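Local coordinates for Lpg2148(MvcA) (Legionella pneumophila subsp. pneumophila str. Philadelphia 1, PDB 6K11), which probably acts as a deamidase-type effector that removes ubiquitin from the host ubiquitin-conjugating enzyme UBE2N, at residues K13-S18 and Q344-F349; Y19-T24 and E363-R368; E37-S42 and L371-H376. All coordinates share one frame; numbering follows the deposited sequence.

Contact 1: residues K13-S18 and Q344-F349; sequences KSMSQS and QETQEF
Within 13-18 of helix 4-19, M15 is the side chain that meets 344-349 of helix 336-351, landing on T346 and Q347. Its CB points at the opposing helix and starts the chain in that direction. The next carbon, CG, comes against the side-chain oxygen of Q347, with M15 CG 3.6 Å from Q347 OE1. The sulfur passes the same oxygen a little farther off, M15 SD lying 3.9 Å from Q347 OE1. At chi3 (61°) the thioether bends, and this turn brings the methyl down onto the helix surface itself: M15 CE sits 3.7 Å from the backbone N of Q347 and 3.9 Å from T346 CG2, with CB of both residues just beyond.

T346 offers its methyl, because CG2 lies anti to the backbone N while OG1 is turned aside to bond to N342 O one helical turn earlier. The bend of Q347 at chi2 (71°) sets OE1 beside CG and SD of M15; its nitrogen is taken up by D351 OD1 and, in a probable hydrogen bond, by Y19 OH.

L343 and I350 of the same helix also touch M15, extending the apolar patch along helix 336-351. The two helices, drawn from near the beginning and the end of the chain, thus meet through a methionine laid across a mixed surface. With neither a hydrogen bond nor a charge pair between the segments, the contact rests on dispersion and shape, while T346 OG1 and Q347 NE2 find their partners outside the two segments.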
loop_
_atom_site.group_PDB
_atom_site.type_symbol
_atom_site.label_atom_id
_atom_site.label_comp_id
_atom_site.label_asym_id
_atom_site.label_seq_id
_atom_site.Cartn_x
_atom_site.Cartn_y
_atom_site.Cartn_z
ATOM N N LYS A 13 -19.076 6.161 7.405
ATOM C CA LYS A 13 -18.592 7.473 6.991
ATOM C C LYS A 13 -18.717 8.489 8.124
ATOM O O LYS A 13 -17.769 9.228 8.421
ATOM C CB LYS A 13 -19.342 7.951 5.743
ATOM C CG LYS A 13 -19.067 9.411 5.397
ATOM C CD LYS A 13 -19.497 9.746 3.984
ATOM C CE LYS A 13 -19.134 11.183 3.633
ATOM N NZ LYS A 13 -19.405 11.486 2.209
ATOM N N SER A 14 -19.884 8.532 8.786
ATOM C CA SER A 14 -20.080 9.516 9.845
ATOM C C SER A 14 -19.095 9.298 10.995
ATOM O O SER A 14 -18.507 10.258 11.519
ATOM C CB SER A 14 -21.533 9.463 10.335
ATOM O OG SER A 14 -21.734 10.406 11.372
ATOM N N MET A 15 -18.873 8.043 11.372
ATOM C CA MET A 15 -17.987 7.722 12.492
ATOM C C MET A 15 -16.525 8.011 12.161
ATOM O O MET A 15 -15.776 8.518 13.007
ATOM C CB MET A 15 -18.145 6.243 12.884
ATOM C CG MET A 15 -19.451 5.884 13.665
ATOM S SD MET A 15 -19.517 4.125 14.138
ATOM C CE MET A 15 -18.066 4.021 15.178
ATOM N N SER A 16 -16.087 7.652 10.958
ATOM C CA SER A 16 -14.713 7.964 10.560
ATOM C C SER A 16 -14.472 9.476 10.485
ATOM O O SER A 16 -13.423 9.969 10.925
ATOM C CB SER A 16 -14.395 7.283 9.227
ATOM O OG SER A 16 -13.086 7.667 8.791
ATOM N N GLN A 17 -15.431 10.235 9.937
ATOM C CA GLN A 17 -15.304 11.694 9.919
ATOM C C GLN A 17 -15.066 12.253 11.318
ATOM O O GLN A 17 -14.266 13.180 11.498
ATOM C CB GLN A 17 -16.555 12.359 9.332
ATOM C CG GLN A 17 -16.761 12.216 7.843
ATOM C CD GLN A 17 -18.109 12.746 7.411
ATOM O OE1 GLN A 17 -19.047 12.820 8.208
ATOM N NE2 GLN A 17 -18.217 13.124 6.143
ATOM N N SER A 18 -15.784 11.722 12.317
ATOM C CA SER A 18 -15.729 12.284 13.660
ATOM C C SER A 18 -14.534 11.771 14.461
ATOM O O SER A 18 -13.944 12.537 15.223
ATOM C CB SER A 18 -17.042 11.993 14.409
ATOM O OG SER A 18 -18.099 12.805 13.894
ATOM N N GLN A 344 -21.474 -0.423 15.878
ATOM C CA GLN A 344 -22.024 -0.001 17.162
ATOM C C GLN A 344 -21.101 -0.374 18.319
ATOM O O GLN A 344 -20.992 0.379 19.295
ATOM C CB GLN A 344 -23.418 -0.602 17.384
ATOM C CG GLN A 344 -24.110 -0.065 18.640
ATOM C CD GLN A 344 -23.933 1.461 18.839
ATOM O OE1 GLN A 344 -24.147 2.267 17.910
ATOM N NE2 GLN A 344 -23.535 1.855 20.050
ATOM N N GLU A 345 -20.430 -1.527 18.240
ATOM C CA GLU A 345 -19.471 -1.878 19.287
ATOM C C GLU A 345 -18.265 -0.945 19.271
ATOM O O GLU A 345 -17.727 -0.608 20.328
ATOM C CB GLU A 345 -19.016 -3.323 19.143
ATOM C CG GLU A 345 -20.067 -4.323 19.629
ATOM C CD GLU A 345 -19.812 -5.734 19.148
ATOM O OE1 GLU A 345 -18.839 -5.959 18.387
ATOM O OE2 GLU A 345 -20.605 -6.622 19.525
ATOM N N THR A 346 -17.844 -0.496 18.091
ATOM C CA THR A 346 -16.791 0.517 18.041
ATOM C C THR A 346 -17.272 1.830 18.648
ATOM O O THR A 346 -16.532 2.486 19.388
ATOM C CB THR A 346 -16.351 0.689 16.596
ATOM O OG1 THR A 346 -15.892 -0.579 16.124
ATOM C CG2 THR A 346 -15.227 1.719 16.487
ATOM N N GLN A 347 -18.528 2.213 18.366
ATOM C CA GLN A 347 -19.090 3.433 18.935
ATOM C C GLN A 347 -19.131 3.370 20.456
ATOM O O GLN A 347 -18.885 4.379 21.131
ATOM C CB GLN A 347 -20.490 3.688 18.359
ATOM C CG GLN A 347 -21.156 4.975 18.872
ATOM C CD GLN A 347 -20.497 6.236 18.308
ATOM O OE1 GLN A 347 -20.526 6.473 17.099
ATOM N NE2 GLN A 347 -19.892 7.037 19.183
ATOM N N GLU A 348 -19.466 2.198 21.015
ATOM C CA GLU A 348 -19.480 2.031 22.469
ATOM C C GLU A 348 -18.079 2.176 23.065
ATOM O O GLU A 348 -17.906 2.767 24.146
ATOM C CB GLU A 348 -20.093 0.663 22.825
ATOM C CG GLU A 348 -21.568 0.530 22.390
ATOM C CD GLU A 348 -22.164 -0.874 22.601
ATOM O OE1 GLU A 348 -21.661 -1.636 23.462
ATOM O OE2 GLU A 348 -23.154 -1.204 21.907
ATOM N N PHE A 349 -17.065 1.645 22.379
ATOM C CA PHE A 349 -15.680 1.852 22.807
ATOM C C PHE A 349 -15.323 3.337 22.805
ATOM O O PHE A 349 -14.723 3.842 23.760
ATOM C CB PHE A 349 -14.746 1.057 21.888
ATOM C CG PHE A 349 -13.295 1.487 21.926
ATOM C CD1 PHE A 349 -12.462 1.090 22.966
ATOM C CD2 PHE A 349 -12.750 2.235 20.879
ATOM C CE1 PHE A 349 -11.124 1.469 22.986
ATOM C CE2 PHE A 349 -11.414 2.598 20.888
ATOM C CZ PHE A 349 -10.602 2.219 21.941
#

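Contact 2: residues Y19-T24 and E363-R368; sequences YGVMMT and ENYRNR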
loop_
_atom_site.group_PDB
_atom_site.type_symbol
_atom_site.label_atom_id
_atom_site.label_comp_id
_atom_site.label_asym_id
_atom_site.label_seq_id
_atom_site.Cartn_x
_atom_site.Cartn_y
_atom_site.Cartn_z
ATOM N N TYR A 19 -14.142 10.493 14.303
ATOM C CA TYR A 19 -13.299 9.852 15.306
ATOM C C TYR A 19 -11.931 9.389 14.832
ATOM O O TYR A 19 -11.140 8.937 15.673
ATOM C CB TYR A 19 -14.028 8.647 15.920
ATOM C CG TYR A 19 -15.340 9.021 16.567
ATOM C CD1 TYR A 19 -15.393 9.977 17.576
ATOM C CD2 TYR A 19 -16.531 8.410 16.169
ATOM C CE1 TYR A 19 -16.605 10.325 18.175
ATOM C CE2 TYR A 19 -17.737 8.757 16.749
ATOM C CZ TYR A 19 -17.773 9.693 17.754
ATOM O OH TYR A 19 -18.988 9.992 18.332
ATOM N N GLY A 20 -11.629 9.467 13.529
ATOM C CA GLY A 20 -10.310 9.146 13.002
ATOM C C GLY A 20 -9.647 7.875 13.513
ATOM O O GLY A 20 -10.149 6.761 13.302
ATOM N N VAL A 21 -8.505 8.043 14.189
ATOM C CA VAL A 21 -7.694 6.914 14.630
ATOM C C VAL A 21 -8.441 5.999 15.602
ATOM O O VAL A 21 -8.101 4.815 15.713
ATOM C CB VAL A 21 -6.372 7.430 15.257
ATOM C CG1 VAL A 21 -6.644 8.198 16.553
ATOM C CG2 VAL A 21 -5.383 6.290 15.486
ATOM N N MET A 22 -9.452 6.513 16.307
ATOM C CA MET A 22 -10.173 5.688 17.276
ATOM C C MET A 22 -10.914 4.533 16.603
ATOM O O MET A 22 -11.272 3.562 17.280
ATOM C CB MET A 22 -11.177 6.535 18.077
ATOM C CG MET A 22 -10.581 7.666 18.914
ATOM S SD MET A 22 -11.773 8.652 19.801
ATOM C CE MET A 22 -12.060 7.609 21.292
ATOM N N MET A 23 -11.147 4.610 15.286
ATOM C CA MET A 23 -11.933 3.586 14.602
ATOM C C MET A 23 -11.269 2.211 14.583
ATOM O O MET A 23 -11.965 1.221 14.333
ATOM C CB MET A 23 -12.250 4.039 13.175
ATOM C CG MET A 23 -13.087 5.317 13.137
ATOM S SD MET A 23 -14.756 4.965 13.760
ATOM C CE MET A 23 -15.218 3.819 12.449
ATOM N N THR A 24 -9.951 2.115 14.826
ATOM C CA THR A 24 -9.299 0.806 14.934
ATOM C C THR A 24 -9.814 -0.013 16.113
ATOM O O THR A 24 -9.721 -1.247 16.090
ATOM C CB THR A 24 -7.781 0.957 15.103
ATOM O OG1 THR A 24 -7.516 1.525 16.399
ATOM C CG2 THR A 24 -7.201 1.848 14.025
ATOM N N GLU A 363 -8.455 13.651 21.309
ATOM C CA GLU A 363 -7.334 14.164 22.103
ATOM C C GLU A 363 -7.111 13.337 23.368
ATOM O O GLU A 363 -5.967 13.133 23.785
ATOM C CB GLU A 363 -7.553 15.628 22.489
ATOM C CG GLU A 363 -7.412 16.629 21.315
ATOM C CD GLU A 363 -6.107 16.462 20.563
ATOM O OE1 GLU A 363 -5.025 16.674 21.173
ATOM O OE2 GLU A 363 -6.159 16.095 19.364
ATOM N N ASN A 364 -8.191 12.890 24.017
ATOM C CA ASN A 364 -8.034 11.995 25.167
ATOM C C ASN A 364 -7.300 10.721 24.766
ATOM O O ASN A 364 -6.390 10.263 25.475
ATOM C CB ASN A 364 -9.406 11.669 25.758
ATOM C CG ASN A 364 -9.343 10.607 26.862
ATOM O OD1 ASN A 364 -9.661 9.423 26.635
ATOM N ND2 ASN A 364 -8.938 11.026 28.062
ATOM N N TYR A 365 -7.684 10.139 23.623
ATOM C CA TYR A 365 -7.051 8.921 23.131
ATOM C C TYR A 365 -5.572 9.147 22.828
ATOM O O TYR A 365 -4.714 8.336 23.206
ATOM C CB TYR A 365 -7.794 8.448 21.883
ATOM C CG TYR A 365 -7.329 7.135 21.316
ATOM C CD1 TYR A 365 -7.806 5.921 21.833
ATOM C CD2 TYR A 365 -6.454 7.095 20.242
ATOM C CE1 TYR A 365 -7.382 4.718 21.297
ATOM C CE2 TYR A 365 -6.044 5.902 19.693
ATOM C CZ TYR A 365 -6.509 4.714 20.229
ATOM O OH TYR A 365 -6.074 3.536 19.678
ATOM N N ARG A 366 -5.263 10.230 22.105
ATOM C CA ARG A 366 -3.870 10.558 21.803
ATOM C C ARG A 366 -3.056 10.765 23.072
ATOM O O ARG A 366 -1.910 10.313 23.160
ATOM C CB ARG A 366 -3.794 11.829 20.952
ATOM C CG ARG A 366 -4.189 11.678 19.507
ATOM C CD ARG A 366 -4.437 13.074 18.930
ATOM N NE ARG A 366 -4.472 13.028 17.477
ATOM C CZ ARG A 366 -4.752 14.065 16.693
ATOM N NH1 ARG A 366 -5.038 15.259 17.217
ATOM N NH2 ARG A 366 -4.741 13.898 15.378
ATOM N N ASN A 367 -3.613 11.488 24.045
ATOM C CA ASN A 367 -2.850 11.794 25.254
ATOM C C ASN A 367 -2.575 10.527 26.062
ATOM O O ASN A 367 -1.486 10.367 26.629
ATOM C CB ASN A 367 -3.586 12.839 26.102
ATOM C CG ASN A 367 -3.655 14.215 25.410
ATOM O OD1 ASN A 367 -2.992 14.446 24.407
ATOM N ND2 ASN A 367 -4.467 15.111 25.942
ATOM N N ARG A 368 -3.536 9.597 26.096
ATOM C CA ARG A 368 -3.328 8.354 26.831
ATOM C C ARG A 368 -2.349 7.435 26.113
ATOM O O ARG A 368 -1.587 6.725 26.771
ATOM C CB ARG A 368 -4.668 7.639 27.071
ATOM C CG ARG A 368 -5.596 8.399 28.021
ATOM C CD ARG A 368 -7.070 7.997 27.861
ATOM N NE ARG A 368 -7.297 6.567 28.066
ATOM C CZ ARG A 368 -8.504 6.009 28.077
ATOM N NH1 ARG A 368 -9.584 6.767 27.898
ATOM N NH2 ARG A 368 -8.634 4.702 28.262
#
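One face of the Y365 phenol ring is covered by M22, whose CG lies 4.1 Å from Y365 CG, while V21 comes in obliquely from the same side of the ring plane, its CG1 3.9 Å from both Y365 CD2 and Y365 CE2. The ring belongs to helix 358-381, and the residues that meet it form a short 3-10 segment, 21-24, in the connection between helices 4-19 and 28-39. The contact is therefore a helix-to-turn junction closed by one aromatic side chain.

Y365 gets there by holding CG anti to its backbone N (chi1 -175°), which sends the ring out from its helix toward the turn. M22 and Y365 run past each other in opposite directions, so the methionine shaft lies near the root of the tyrosine, and the M22 side chain also touches I350, H353 and V362. At the other end of the ring the hydroxyl bonds to V26 O. T24 OG1 is near it but, at 4.1 Å from Y365 OH, too distant for a bond; this hydroxyl pairs with V26 N and makes a weak bond to V21 O. Turn and tyrosine are thus tied to the same residue, V26. A28 and L31 of helix 28-39 also touch the Y365 side chain.

The turn begins at G20, which breaks from helix 4-19 with positive phi, and M22 N then bonds to Y19 O at 3.0 Å.

The remaining flat groups pair along helix 358-381 itself. R366 NH1 forms a salt bridge with E363 OE2 at 2.6 Å, tilted 21° from the guanidinium plane. R368 NH1 meets N364 OD1 at 2.9 Å, in the carbonyl plane and on a lone pair.

Contact 3: residues E37-S42 and L371-H376; sequences ERSIPS and LAMTEH
The striking element is a short His-carboxylate hydrogen bond near the surface: H376 NE2 donates to E37 OE2 at 2.7 Å, and the oxygen receives it on its anti lone pair, the one turned away from OE1. It links helix 28-39 to helix 358-381, two members of a three-helix bundle completed by helix 49-64 and built from both ends of the chain.

The bond is moderately bent, with an N-H...acceptor angle of 150°. E37 approaches at the edge of the imidazole rather than over its face, but carboxylate and ring are not coplanar; their planes stand 43° apart. Extended beyond CG, E37 lies across the end of the ring and lays its methylene there too, with E37 CG 3.6 Å from H376 NE2. The histidine reaches out with CG anti to the backbone N (chi1 -159°), carrying the ring past Q33 and A36 of the facing helix to the carboxylate. A negative partner this close would probably make protonation of the imidazole easier.

Just beyond the contact, I40, in the 3-10 segment 40-42, touches L377, L380 and L381, later residues of helix 358-381. The turn is stitched by S42 N bonding to S39 O at 2.9 Å.

M373 brings all three helices together, touching Q35 and S39 of helix 28-39 as well as V57 and V60 of helix 49-64. Its extended chain ends beside S39. The serine hydroxyl makes weak hydrogen bonds to Q35 O and E56 OE1, and the methionine methyl rests against it, M373 CE lying 3.7 Å from S39 OG.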
loop_
_atom_site.group_PDB
_atom_site.type_symbol
_atom_site.label_atom_id
_atom_site.label_comp_id
_atom_site.label_asym_id
_atom_site.label_seq_id
_atom_site.Cartn_x
_atom_site.Cartn_y
_atom_site.Cartn_z
ATOM N N GLU A 37 7.459 -0.383 22.102
ATOM C CA GLU A 37 8.223 -1.586 21.772
ATOM C C GLU A 37 8.771 -1.531 20.349
ATOM O O GLU A 37 9.876 -2.027 20.090
ATOM C CB GLU A 37 7.358 -2.834 22.018
ATOM C CG GLU A 37 7.076 -3.053 23.536
ATOM C CD GLU A 37 6.056 -4.150 23.848
ATOM O OE1 GLU A 37 5.855 -5.056 23.011
ATOM O OE2 GLU A 37 5.454 -4.094 24.945
ATOM N N ARG A 38 8.052 -0.880 19.430
ATOM C CA ARG A 38 8.579 -0.691 18.081
ATOM C C ARG A 38 9.764 0.277 18.067
ATOM O O ARG A 38 10.626 0.176 17.188
ATOM C CB ARG A 38 7.469 -0.201 17.147
ATOM C CG ARG A 38 7.896 -0.102 15.690
ATOM C CD ARG A 38 6.802 0.441 14.764
ATOM N NE ARG A 38 5.454 0.084 15.204
ATOM C CZ ARG A 38 4.481 0.958 15.472
ATOM N NH1 ARG A 38 3.290 0.519 15.865
ATOM N NH2 ARG A 38 4.690 2.267 15.350
ATOM N N SER A 39 9.833 1.203 19.030
ATOM C CA SER A 39 10.916 2.182 19.109
ATOM C C SER A 39 12.178 1.668 19.807
ATOM O O SER A 39 13.266 2.195 19.541
ATOM C CB SER A 39 10.438 3.443 19.843
ATOM O OG SER A 39 9.516 4.173 19.053
ATOM N N ILE A 40 12.049 0.671 20.700
ATOM C CA ILE A 40 13.205 0.164 21.450
ATOM C C ILE A 40 14.417 -0.127 20.570
ATOM O O ILE A 40 15.524 0.305 20.928
ATOM C CB ILE A 40 12.789 -1.063 22.291
ATOM C CG1 ILE A 40 12.145 -0.634 23.613
ATOM C CG2 ILE A 40 13.985 -1.984 22.534
ATOM C CD1 ILE A 40 13.094 0.014 24.575
ATOM N N PRO A 41 14.307 -0.841 19.441
ATOM C CA PRO A 41 15.513 -1.144 18.649
ATOM C C PRO A 41 16.235 0.088 18.124
ATOM O O PRO A 41 17.384 -0.032 17.679
ATOM C CB PRO A 41 14.972 -1.999 17.494
ATOM C CG PRO A 41 13.677 -2.554 18.007
ATOM C CD PRO A 41 13.106 -1.452 18.836
ATOM N N SER A 42 15.605 1.261 18.154
ATOM C CA SER A 42 16.219 2.493 17.678
ATOM C C SER A 42 16.951 3.263 18.771
ATOM O O SER A 42 17.587 4.280 18.472
ATOM C CB SER A 42 15.162 3.399 17.041
ATOM O OG SER A 42 14.643 2.818 15.861
ATOM N N LEU A 371 1.176 8.925 26.958
ATOM C CA LEU A 371 1.555 8.563 28.318
ATOM C C LEU A 371 1.970 7.096 28.403
ATOM O O LEU A 371 3.002 6.763 29.000
ATOM C CB LEU A 371 0.396 8.858 29.262
ATOM C CG LEU A 371 0.667 8.399 30.689
ATOM C CD1 LEU A 371 1.761 9.279 31.304
ATOM C CD2 LEU A 371 -0.601 8.416 31.522
ATOM N N ALA A 372 1.175 6.200 27.812
ATOM C CA ALA A 372 1.505 4.777 27.856
ATOM C C ALA A 372 2.829 4.495 27.156
ATOM O O ALA A 372 3.654 3.702 27.642
ATOM C CB ALA A 372 0.379 3.955 27.226
ATOM N N MET A 373 3.045 5.121 26.001
ATOM C CA MET A 373 4.310 4.956 25.291
ATOM C C MET A 373 5.483 5.410 26.155
ATOM O O MET A 373 6.497 4.704 26.269
ATOM C CB MET A 373 4.276 5.735 23.966
ATOM C CG MET A 373 5.544 5.582 23.116
ATOM S SD MET A 373 5.598 6.572 21.583
ATOM C CE MET A 373 7.291 6.254 21.073
ATOM N N THR A 374 5.359 6.586 26.778
ATOM C CA THR A 374 6.470 7.145 27.546
ATOM C C THR A 374 6.775 6.289 28.773
ATOM O O THR A 374 7.935 5.967 29.054
ATOM C CB THR A 374 6.146 8.576 27.971
ATOM O OG1 THR A 374 5.832 9.364 26.810
ATOM C CG2 THR A 374 7.334 9.194 28.688
ATOM N N GLU A 375 5.735 5.909 29.520
ATOM C CA GLU A 375 5.955 5.100 30.714
ATOM C C GLU A 375 6.513 3.726 30.353
ATOM O O GLU A 375 7.406 3.212 31.038
ATOM C CB GLU A 375 4.651 5.001 31.511
ATOM C CG GLU A 375 4.173 6.373 32.006
ATOM C CD GLU A 375 2.935 6.326 32.899
ATOM O OE1 GLU A 375 2.726 7.289 33.684
ATOM O OE2 GLU A 375 2.163 5.341 32.811
ATOM N N HIS A 376 6.034 3.132 29.255
ATOM C CA HIS A 376 6.533 1.820 28.850
ATOM C C HIS A 376 7.995 1.896 28.421
ATOM O O HIS A 376 8.798 1.011 28.749
ATOM C CB HIS A 376 5.654 1.253 27.729
ATOM C CG HIS A 376 5.740 -0.235 27.572
ATOM N ND1 HIS A 376 5.679 -1.106 28.644
ATOM C CD2 HIS A 376 5.890 -1.009 26.469
ATOM C CE1 HIS A 376 5.778 -2.348 28.204
ATOM N NE2 HIS A 376 5.907 -2.320 26.891
#

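The three contacts follow one another along a helical region built from the two ends of the chain, all 23 to 25 Å from its centre. Contacts 1 and 2 are neighbours, their centres 11 Å apart, and they touch directly: F349 CE2 packs 3.7 Å from M22 O, and M15 CE packs 3.7 Å from M23 SD. Contact 3 is farther along helix 358-381, which it shares with contact 2, at about 18 Å between centres. Contact 1 is separate from contact 3, with nearest atoms about 12 Å apart. In each pairing, more than 320 residues, including the insertion domain, intervene in sequence.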